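Long-range contacts in alpha-fucosidase (Bifidobacterium bifidum, PDB 2EAB), which probably hydrolyses 1,2-alpha-L-fucosidic linkages, this chain being the catalytic part of a longer, membrane-associated glycoside hydrolase family 95 protein: residues G36-N41 with N412-S417; P42-W47 with W401-G406; D418-V423 with H484-A489; Q426-P431 with F764-N769. One frame throughout, in Å; residues are numbered along the deposited sequence.

Contact 1 of 4, residues G36-N41 with N412-S417; sequences GGNYGN and NTPWGS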
# COMPACT_ATOMS: atom_id res chain seq x y z
N GLY A 36 1.83 21.02 3.70
CA GLY A 36 0.64 20.49 3.05
C GLY A 36 -0.63 20.77 3.85
O GLY A 36 -0.58 21.25 4.98
N GLY A 37 -1.77 20.46 3.23
CA GLY A 37 -3.07 20.65 3.85
C GLY A 37 -3.20 19.93 5.18
O GLY A 37 -2.69 18.81 5.35
N ASN A 38 -3.88 20.59 6.12
CA ASN A 38 -4.14 20.09 7.47
C ASN A 38 -2.96 20.13 8.44
O ASN A 38 -3.08 19.71 9.58
CB ASN A 38 -4.79 18.70 7.46
CG ASN A 38 -6.27 18.74 7.14
OD1 ASN A 38 -7.04 19.46 7.78
ND2 ASN A 38 -6.68 17.96 6.15
N TYR A 39 -1.82 20.65 7.98
CA TYR A 39 -0.64 20.73 8.83
C TYR A 39 -0.15 22.16 9.07
O TYR A 39 1.05 22.41 9.20
CB TYR A 39 0.48 19.84 8.28
CG TYR A 39 0.25 18.36 8.51
CD1 TYR A 39 0.80 17.72 9.62
CD2 TYR A 39 -0.50 17.60 7.62
CE1 TYR A 39 0.62 16.36 9.83
CE2 TYR A 39 -0.69 16.23 7.83
CZ TYR A 39 -0.13 15.63 8.93
OH TYR A 39 -0.28 14.29 9.14
N GLY A 40 -1.10 23.08 9.16
CA GLY A 40 -0.81 24.48 9.48
C GLY A 40 -0.35 24.70 10.91
O GLY A 40 0.33 25.68 11.20
N ASN A 41 -0.75 23.80 11.80
CA ASN A 41 -0.26 23.79 13.18
C ASN A 41 1.18 23.28 13.17
O ASN A 41 1.42 22.13 12.79
CB ASN A 41 -1.15 22.90 14.05
CG ASN A 41 -0.75 22.90 15.52
OD1 ASN A 41 0.40 23.15 15.88
ND2 ASN A 41 -1.72 22.61 16.39
N ASN A 412 -10.17 17.33 9.98
CA ASN A 412 -8.84 17.67 10.52
C ASN A 412 -7.70 16.80 9.99
O ASN A 412 -6.53 17.11 10.21
CB ASN A 412 -8.85 17.57 12.05
CG ASN A 412 -9.74 18.60 12.70
OD1 ASN A 412 -10.04 19.65 12.12
ND2 ASN A 412 -10.17 18.30 13.92
N THR A 413 -8.05 15.71 9.31
CA THR A 413 -7.06 14.74 8.84
C THR A 413 -7.15 14.67 7.32
O THR A 413 -8.24 14.47 6.79
CB THR A 413 -7.31 13.38 9.49
OG1 THR A 413 -7.08 13.50 10.90
CG2 THR A 413 -6.40 12.30 8.92
N PRO A 414 -6.01 14.84 6.62
CA PRO A 414 -6.06 14.94 5.16
C PRO A 414 -6.58 13.66 4.54
O PRO A 414 -6.06 12.57 4.82
CB PRO A 414 -4.61 15.20 4.76
CG PRO A 414 -3.80 14.66 5.90
CD PRO A 414 -4.62 14.92 7.12
N TRP A 415 -7.62 13.79 3.72
CA TRP A 415 -8.29 12.65 3.09
C TRP A 415 -8.72 11.59 4.11
O TRP A 415 -8.84 10.41 3.78
CB TRP A 415 -7.43 12.02 1.98
CG TRP A 415 -6.95 12.99 0.95
CD1 TRP A 415 -7.68 13.53 -0.07
CD2 TRP A 415 -5.63 13.54 0.84
NE1 TRP A 415 -6.89 14.39 -0.81
CE2 TRP A 415 -5.63 14.41 -0.27
CE3 TRP A 415 -4.45 13.38 1.58
CZ2 TRP A 415 -4.49 15.12 -0.66
CZ3 TRP A 415 -3.32 14.09 1.19
CH2 TRP A 415 -3.34 14.94 0.08
N GLY A 416 -8.93 12.03 5.35
CA GLY A 416 -9.36 11.15 6.43
C GLY A 416 -8.38 10.05 6.82
O GLY A 416 -8.74 9.16 7.58
N SER A 417 -7.16 10.11 6.30
CA SER A 417 -6.18 9.01 6.41
C SER A 417 -6.87 7.68 6.09
O SER A 417 -6.70 6.68 6.79
CB SER A 417 -5.51 9.00 7.79
OG SER A 417 -4.44 8.06 7.80
O HOH W 1 -5.58 19.47 11.05
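A water molecule shared by two carbonyls carries the clearest polar link between G36-N41 and N412-S417: it donates to N412 O at 2.7 Å and to N38 O at 2.9 Å. One carbonyl belongs to a type II beta turn, G36 to Y39, in the N-terminal region of the chain, the other to a loop of the family 95 catalytic region, a case of domain joining through loops rather than a shared sheet. The turn closes with Y39 N donating to G36 O, and N38 occupies its third position with left-handed backbone angles, a place asparagine takes readily. From there CB comes within 3.6 Å of N412 O and 3.8 Å of P414 CD. The amide beyond is set beside the backbone N (chi1 -78°) and lies against the peptides running from N412 to P414; which of its two ends is nitrogen is doubtful. An alanine here would lose this flat group, would probably open a gap beside the T413-P414 peptide, and would sit less easily in the left-handed turn. P414 is touched from a second direction by Y39, whose ring also packs on N44, W47 and Q48 of helix 42-50. Ring and proline cross at about a right angle, P414 CG lying at the edge of the tyrosine, near its plane, 4.0 Å from CE2.

Contact 2 of 4, residues P42-W47 with W401-G406; sequences PDNNRW and WSVTAG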
# COMPACT_ATOMS: atom_id res chain seq x y z
N PRO A 42 2.15 24.13 13.58
CA PRO A 42 3.57 23.74 13.54
C PRO A 42 3.88 22.45 14.30
O PRO A 42 4.79 21.72 13.90
CB PRO A 42 4.29 24.93 14.18
CG PRO A 42 3.37 26.08 13.96
CD PRO A 42 1.99 25.51 14.10
N ASP A 43 3.15 22.16 15.38
CA ASP A 43 3.39 20.94 16.15
C ASP A 43 2.99 19.68 15.36
O ASP A 43 3.68 18.66 15.41
CB ASP A 43 2.64 20.99 17.48
CG ASP A 43 3.14 19.95 18.46
OD1 ASP A 43 4.35 19.94 18.76
OD2 ASP A 43 2.31 19.15 18.94
N ASN A 44 1.87 19.76 14.65
CA ASN A 44 1.45 18.65 13.79
C ASN A 44 2.42 18.47 12.63
O ASN A 44 2.76 17.34 12.26
CB ASN A 44 0.03 18.87 13.28
CG ASN A 44 -1.01 18.76 14.38
OD1 ASN A 44 -0.79 18.13 15.41
ND2 ASN A 44 -2.17 19.38 14.15
N ASN A 45 2.86 19.58 12.05
CA ASN A 45 3.86 19.50 10.99
C ASN A 45 5.17 18.90 11.49
O ASN A 45 5.80 18.09 10.79
CB ASN A 45 4.13 20.86 10.37
CG ASN A 45 5.17 20.78 9.27
OD1 ASN A 45 4.96 20.10 8.26
ND2 ASN A 45 6.31 21.42 9.48
N ARG A 46 5.60 19.28 12.69
CA ARG A 46 6.80 18.70 13.27
C ARG A 46 6.65 17.19 13.40
O ARG A 46 7.57 16.44 13.07
CB ARG A 46 7.14 19.34 14.63
CG ARG A 46 8.50 18.91 15.18
CD ARG A 46 9.66 19.68 14.56
NE ARG A 46 9.65 21.10 14.92
CZ ARG A 46 10.46 22.02 14.41
NH1 ARG A 46 11.38 21.69 13.50
NH2 ARG A 46 10.36 23.28 14.80
N TRP A 47 5.48 16.75 13.87
CA TRP A 47 5.21 15.32 14.00
C TRP A 47 5.51 14.56 12.70
O TRP A 47 6.24 13.56 12.70
CB TRP A 47 3.75 15.06 14.44
CG TRP A 47 3.43 13.59 14.37
CD1 TRP A 47 3.67 12.66 15.33
CD2 TRP A 47 2.85 12.88 13.26
NE1 TRP A 47 3.28 11.41 14.90
CE2 TRP A 47 2.77 11.52 13.63
CE3 TRP A 47 2.38 13.27 12.00
CZ2 TRP A 47 2.26 10.54 12.77
CZ3 TRP A 47 1.87 12.30 11.15
CH2 TRP A 47 1.81 10.95 11.54
N TRP A 401 -0.13 5.42 11.30
CA TRP A 401 0.46 6.50 12.10
C TRP A 401 -0.15 7.85 11.78
O TRP A 401 -0.12 8.28 10.63
CB TRP A 401 1.99 6.54 11.91
CG TRP A 401 2.64 5.25 12.30
CD1 TRP A 401 2.93 4.84 13.56
CD2 TRP A 401 3.05 4.18 11.43
NE1 TRP A 401 3.51 3.59 13.54
CE2 TRP A 401 3.58 3.16 12.24
CE3 TRP A 401 3.01 3.99 10.04
CZ2 TRP A 401 4.09 1.97 11.72
CZ3 TRP A 401 3.51 2.80 9.52
CH2 TRP A 401 4.04 1.80 10.36
N SER A 402 -0.68 8.54 12.79
CA SER A 402 -1.26 9.86 12.60
C SER A 402 -1.22 10.65 13.89
O SER A 402 -1.19 10.07 14.97
CB SER A 402 -2.70 9.76 12.11
OG SER A 402 -3.52 9.27 13.16
N VAL A 403 -1.25 11.97 13.75
CA VAL A 403 -1.30 12.88 14.90
C VAL A 403 -2.60 13.69 14.92
O VAL A 403 -3.00 14.21 15.96
CB VAL A 403 -0.07 13.83 14.93
CG1 VAL A 403 -0.16 14.90 13.85
CG2 VAL A 403 0.11 14.46 16.31
N THR A 404 -3.25 13.80 13.77
CA THR A 404 -4.46 14.60 13.62
C THR A 404 -5.71 13.77 13.93
O THR A 404 -5.72 12.55 13.72
CB THR A 404 -4.56 15.16 12.20
OG1 THR A 404 -4.44 14.08 11.26
CG2 THR A 404 -3.45 16.17 11.94
N ALA A 405 -6.75 14.43 14.44
CA ALA A 405 -8.03 13.76 14.69
C ALA A 405 -9.18 14.75 14.64
O ALA A 405 -9.03 15.91 15.01
CB ALA A 405 -8.01 13.04 16.04
N GLY A 406 -10.32 14.26 14.18
CA GLY A 406 -11.58 14.99 14.27
C GLY A 406 -12.68 14.00 13.93
O GLY A 406 -12.40 12.88 13.50
O HOH W 2 -3.22 16.90 16.64
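W47 lays one face of its indole over V403 and the backbone of S402, showing how a single tryptophan can seat a helix of an N-terminal beta-sandwich domain against a loop of the catalytic (alpha/alpha) barrel region. The meeting is a CH-pi contact: V403 CB stands 3.6 Å from the centroid of the five-membered ring of W47, only 18° off its normal, and the two side chains run past each other in opposite directions. W47 CG is anti to the backbone N (chi1 172°), which carries the indole away from helix 42-50 and over the loop. V403 CG1 reaches beyond the ring fusion to W47 CE3 at 3.5 Å, and S402 C lies over the same face. W401 O instead meets the ring at its edge, 3.4 Å from W47 CH2. One turn earlier, N44 crosses V403 obliquely, its OD1 3.6 Å from V403 CG1. A water lies 3.0 Å from N44 OD1 and 2.8 Å from V403 O, although other acceptors compete for its protons. R71 and T73 of strand 69-76 also touch V403, and T73 packs on W47 too. The W47 indole nitrogen is satisfied as well: NE1 is hydrogen-bonded to T62 OG1.

Contact 3 of 4, residues D418-V423 with H484-A489; sequences DFHMNV and HTENTA. With EDO (1,2-ethanediol), chain D.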
# COMPACT_ATOMS: atom_id res chain seq x y z
N ASP A 418 -7.64 7.70 5.01
CA ASP A 418 -8.59 6.63 4.72
C ASP A 418 -8.01 5.52 3.83
O ASP A 418 -6.79 5.39 3.69
CB ASP A 418 -9.91 7.22 4.16
CG ASP A 418 -9.76 7.81 2.75
OD1 ASP A 418 -8.67 7.66 2.16
OD2 ASP A 418 -10.73 8.40 2.23
N PHE A 419 -8.90 4.72 3.26
CA PHE A 419 -8.54 3.73 2.25
C PHE A 419 -8.92 4.33 0.90
O PHE A 419 -10.09 4.38 0.54
CB PHE A 419 -9.24 2.40 2.55
CG PHE A 419 -8.95 1.89 3.93
CD1 PHE A 419 -9.90 1.99 4.93
CD2 PHE A 419 -7.69 1.37 4.25
CE1 PHE A 419 -9.63 1.55 6.23
CE2 PHE A 419 -7.41 0.92 5.54
CZ PHE A 419 -8.38 1.01 6.53
N HIS A 420 -7.91 4.84 0.19
CA HIS A 420 -8.12 5.55 -1.07
C HIS A 420 -7.81 4.58 -2.20
O HIS A 420 -6.64 4.31 -2.48
CB HIS A 420 -7.23 6.79 -1.17
CG HIS A 420 -7.98 8.08 -1.17
ND1 HIS A 420 -8.12 8.90 -2.27
CD2 HIS A 420 -8.66 8.69 -0.17
CE1 HIS A 420 -8.85 9.96 -1.94
NE2 HIS A 420 -9.19 9.85 -0.67
N MET A 421 -8.85 4.06 -2.82
CA MET A 421 -8.74 2.83 -3.60
C MET A 421 -8.67 3.06 -5.11
O MET A 421 -9.03 2.19 -5.90
CB MET A 421 -9.88 1.88 -3.21
CG MET A 421 -9.57 0.40 -3.41
SD MET A 421 -10.78 -0.65 -2.60
CE MET A 421 -12.17 -0.47 -3.71
N ASN A 422 -8.18 4.23 -5.52
CA ASN A 422 -7.96 4.49 -6.94
C ASN A 422 -6.52 4.92 -7.23
O ASN A 422 -6.28 5.80 -8.06
CB ASN A 422 -8.99 5.49 -7.49
CG ASN A 422 -9.30 5.27 -8.98
OD1 ASN A 422 -8.99 4.23 -9.55
ND2 ASN A 422 -9.93 6.26 -9.59
N VAL A 423 -5.60 4.29 -6.49
CA VAL A 423 -4.14 4.23 -6.71
C VAL A 423 -3.41 4.03 -5.39
O VAL A 423 -2.40 3.33 -5.34
CB VAL A 423 -3.51 5.42 -7.52
CG1 VAL A 423 -3.56 6.73 -6.74
CG2 VAL A 423 -2.07 5.09 -7.92
N HIS A 484 -15.94 2.42 -4.69
CA HIS A 484 -15.37 3.54 -5.41
C HIS A 484 -14.01 3.96 -4.82
O HIS A 484 -13.24 3.10 -4.40
CB HIS A 484 -16.43 4.63 -5.50
CG HIS A 484 -17.56 4.26 -6.41
ND1 HIS A 484 -18.68 3.54 -6.02
CD2 HIS A 484 -17.69 4.46 -7.74
CE1 HIS A 484 -19.46 3.35 -7.07
NE2 HIS A 484 -18.88 3.90 -8.12
N THR A 485 -13.69 5.26 -4.82
CA THR A 485 -12.38 5.71 -4.36
C THR A 485 -12.28 5.77 -2.84
O THR A 485 -11.44 5.10 -2.24
CB THR A 485 -12.00 7.09 -4.97
OG1 THR A 485 -11.82 6.95 -6.39
CG2 THR A 485 -10.70 7.60 -4.37
N GLU A 486 -13.11 6.59 -2.22
CA GLU A 486 -13.02 6.82 -0.79
C GLU A 486 -13.72 5.71 -0.03
O GLU A 486 -14.94 5.56 -0.13
CB GLU A 486 -13.64 8.17 -0.41
CG GLU A 486 -12.98 9.35 -1.07
CD GLU A 486 -13.44 10.65 -0.46
OE1 GLU A 486 -14.62 10.75 -0.07
OE2 GLU A 486 -12.61 11.59 -0.38
N ASN A 487 -12.93 4.94 0.71
CA ASN A 487 -13.42 3.82 1.49
C ASN A 487 -13.01 3.97 2.95
O ASN A 487 -12.17 4.81 3.29
CB ASN A 487 -12.92 2.51 0.88
CG ASN A 487 -13.76 2.09 -0.32
OD1 ASN A 487 -14.78 1.42 -0.16
ND2 ASN A 487 -13.35 2.52 -1.51
N THR A 488 -13.64 3.18 3.82
CA THR A 488 -13.46 3.35 5.26
C THR A 488 -13.42 1.99 5.94
O THR A 488 -13.37 0.95 5.28
CB THR A 488 -14.61 4.17 5.88
OG1 THR A 488 -15.80 3.38 5.87
CG2 THR A 488 -14.84 5.49 5.15
N ALA A 489 -13.46 2.00 7.27
CA ALA A 489 -13.56 0.77 8.06
C ALA A 489 -14.98 0.17 8.04
O ALA A 489 -15.18 -0.93 8.56
CB ALA A 489 -13.12 1.04 9.49
C1 EDO D . -5.44 6.26 -11.54
O1 EDO D . -4.79 7.55 -12.00
C2 EDO D . -6.88 6.67 -11.04
O2 EDO D . -6.73 7.46 -9.77
O HOH W 3 -13.05 7.76 3.31
O HOH W 4 -11.02 11.27 2.00
O HOH W 5 -11.20 8.68 -8.50
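F419 and N487 pair through their backbones in antiparallel fashion: N487 N donates to F419 O at 2.9 Å, while the return bond from F419 N to N487 O is longer, 3.3 Å, its donor well above the carbonyl plane. Two residues along, M421 N gives T485 O a straighter bond of 2.9 Å (165°). F419 and N487 send their side chains to one face, H420 and E486 to the other. There H420 and E486 run side by side in the same direction, and the imidazole also meets T485, ND1 lying 3.6 Å from CG2. The carboxylates of D418 and E486, turned 81° apart, are joined by a water that donates to OD2 of the first and OE2 of the second; another water ties D418 OD2 to N487 O. M421 bends at its last torsion (chi3 75°), bringing CE 3.9 Å from N487 ND2.

Past the ribbon, N422 sets CB 3.4 Å from T485 OG1, and a water lies between N422 ND2 and that hydroxyl. An alanine here would remove the amide and is likely to cost the water its link to this side of the contact and the Y578 hydroxyl its bond to N422 OD1. Outward again, S504 holds T485 OG1, Q133 holds E486 OE1, and V508 and I511 of helix 507-520 pack on M421. A 1,2-ethanediol, probably from the crystallisation liquor, lies beside N422 and is hydrogen-bonded to S681 OG. The whole is a two-stranded antiparallel ribbon tying together loops between the helices of an (alpha/alpha) barrel catalytic domain.

Contact 4 of 4, residues Q426-P431 with F764-N769; sequences QMNYWP and FQIDGN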
# COMPACT_ATOMS: atom_id res chain seq x y z
N GLN A 426 -3.72 0.55 -3.55
CA GLN A 426 -3.01 -0.33 -4.48
C GLN A 426 -1.50 -0.21 -4.27
O GLN A 426 -0.80 -1.22 -4.15
CB GLN A 426 -3.36 0.02 -5.93
CG GLN A 426 -4.76 -0.41 -6.37
CD GLN A 426 -5.88 0.55 -5.98
OE1 GLN A 426 -5.66 1.61 -5.39
NE2 GLN A 426 -7.11 0.18 -6.34
N MET A 427 -1.00 1.03 -4.23
CA MET A 427 0.42 1.29 -4.06
C MET A 427 0.96 0.73 -2.74
O MET A 427 2.08 0.20 -2.70
CB MET A 427 0.71 2.78 -4.17
CG MET A 427 2.19 3.09 -4.26
SD MET A 427 2.57 4.81 -4.62
CE MET A 427 1.65 5.05 -6.15
N ASN A 428 0.16 0.83 -1.68
CA ASN A 428 0.54 0.26 -0.38
C ASN A 428 0.86 -1.23 -0.49
O ASN A 428 1.65 -1.75 0.30
CB ASN A 428 -0.58 0.42 0.64
CG ASN A 428 -0.73 1.84 1.16
OD1 ASN A 428 -0.17 2.79 0.62
ND2 ASN A 428 -1.54 1.99 2.20
N TYR A 429 0.22 -1.90 -1.45
CA TYR A 429 0.41 -3.33 -1.66
C TYR A 429 1.07 -3.68 -2.98
O TYR A 429 0.84 -4.76 -3.55
CB TYR A 429 -0.91 -4.09 -1.41
CG TYR A 429 -1.29 -4.01 0.05
CD1 TYR A 429 -0.81 -4.95 0.96
CD2 TYR A 429 -2.06 -2.96 0.54
CE1 TYR A 429 -1.11 -4.86 2.31
CE2 TYR A 429 -2.36 -2.85 1.89
CZ TYR A 429 -1.88 -3.80 2.77
OH TYR A 429 -2.19 -3.68 4.10
N TRP A 430 1.91 -2.77 -3.48
CA TRP A 430 2.78 -3.07 -4.61
C TRP A 430 4.09 -3.79 -4.28
O TRP A 430 4.52 -4.63 -5.06
CB TRP A 430 3.09 -1.83 -5.46
CG TRP A 430 1.96 -1.37 -6.32
CD1 TRP A 430 0.81 -2.05 -6.63
CD2 TRP A 430 1.89 -0.12 -7.01
NE1 TRP A 430 0.01 -1.27 -7.45
CE2 TRP A 430 0.66 -0.09 -7.70
CE3 TRP A 430 2.75 0.98 -7.11
CZ2 TRP A 430 0.26 1.01 -8.48
CZ3 TRP A 430 2.35 2.07 -7.89
CH2 TRP A 430 1.12 2.07 -8.56
N PRO A 431 4.78 -3.44 -3.16
CA PRO A 431 6.02 -4.19 -2.88
C PRO A 431 5.83 -5.45 -2.05
O PRO A 431 6.79 -6.16 -1.78
CB PRO A 431 6.84 -3.19 -2.07
CG PRO A 431 5.80 -2.42 -1.30
CD PRO A 431 4.56 -2.36 -2.18
N PHE A 764 2.47 14.20 4.58
CA PHE A 764 2.86 12.79 4.67
C PHE A 764 1.79 11.89 4.08
O PHE A 764 0.62 11.99 4.47
CB PHE A 764 3.11 12.42 6.14
CG PHE A 764 3.07 10.93 6.44
CD1 PHE A 764 3.81 10.01 5.71
CD2 PHE A 764 2.31 10.48 7.51
CE1 PHE A 764 3.76 8.65 6.02
CE2 PHE A 764 2.27 9.13 7.84
CZ PHE A 764 2.99 8.21 7.09
N GLN A 765 2.21 11.04 3.14
CA GLN A 765 1.38 10.00 2.54
C GLN A 765 2.27 8.79 2.38
O GLN A 765 3.32 8.87 1.74
CB GLN A 765 0.85 10.45 1.18
CG GLN A 765 -0.21 11.54 1.25
CD GLN A 765 -1.50 11.06 1.86
OE1 GLN A 765 -1.79 11.32 3.04
NE2 GLN A 765 -2.29 10.35 1.08
N ILE A 766 1.88 7.67 2.98
CA ILE A 766 2.75 6.49 3.01
C ILE A 766 2.86 5.79 1.65
O ILE A 766 3.82 5.05 1.40
CB ILE A 766 2.31 5.51 4.11
CG1 ILE A 766 3.48 4.65 4.59
CG2 ILE A 766 1.09 4.69 3.67
CD1 ILE A 766 3.22 3.91 5.89
N ASP A 767 1.89 6.03 0.78
CA ASP A 767 1.85 5.37 -0.53
C ASP A 767 3.21 5.38 -1.23
O ASP A 767 3.72 4.33 -1.62
CB ASP A 767 0.74 5.93 -1.44
CG ASP A 767 0.62 7.45 -1.41
OD1 ASP A 767 1.63 8.18 -1.42
OD2 ASP A 767 -0.54 7.93 -1.41
N GLY A 768 3.82 6.57 -1.34
CA GLY A 768 5.10 6.71 -2.02
C GLY A 768 6.26 5.98 -1.36
O GLY A 768 7.22 5.63 -2.04
N ASN A 769 6.18 5.75 -0.05
CA ASN A 769 7.18 4.90 0.61
C ASN A 769 7.12 3.48 0.06
O ASN A 769 8.15 2.88 -0.29
CB ASN A 769 6.96 4.87 2.13
CG ASN A 769 7.48 6.11 2.83
OD1 ASN A 769 6.69 6.89 3.38
ND2 ASN A 769 8.80 6.30 2.83
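The backbones draw closest at N428 and D767, CA to CA 5.3 Å, where the short helix 424-428 comes against the N-terminal part of helix 767-780. Both helices belong to the family 95 catalytic domain, of the six-hairpin (alpha/alpha) barrel class, and the contact illustrates how helices distant in sequence are fitted together deep inside such a fold. No hydrogen bond crosses; the fit rests on two neighbouring side chains. M427 swings CG to the far side from its backbone N (chi1 -169°), runs extended to the sulfur and bends only at the last bond. The sulfur comes 3.2 Å from D767 O, with M427 CG almost as near. The same sulfur lies 3.8 Å from D767 CB, so the thioether spans both the main chain and the first side-chain carbon of that residue. N428 works alongside: its OD1 sits 3.5 Å from D767 CA, and its side chain crosses that of I766 at about a right angle, with OD1 3.8 Å from CG2. The amide nitrogen of N428 is engaged by N396 O, which helps to set how the flat group is turned. I766 is held in turn by backbone bonding to L397, and W723 of helix 722-734 packs against both M427 and D767. D767 folds its carboxylate back toward its own main chain: OD1 accepts a weak hydrogen bond from G768 N, 2.7 Å long but bent to 128°.

In the fold
Contacts 1 and 2 lie side by side, centres about 8 Å apart, and share the seam between the N-terminal and catalytic regions; T413 OG1 and T404 OG1, probably hydrogen-bonded at 2.7 Å, join their catalytic-side loops. W415 then leads inward, its side chain packing on H420 of contact 3 and Q765 of contact 4. Those two have centres about 13 Å apart. Their first segments are consecutive, strand 419-420 leading into helix 424-428, with M421 O and Q426 NE2 2.8 Å apart in a probable hydrogen bond. W401 of contact 2 touches F764 and I766 of contact 4. A bound calcium ion lies near contacts 2, 3 and 4, about 8 Å from the side chain of W401, 7 Å from that of F419 and 9 Å from that of N428.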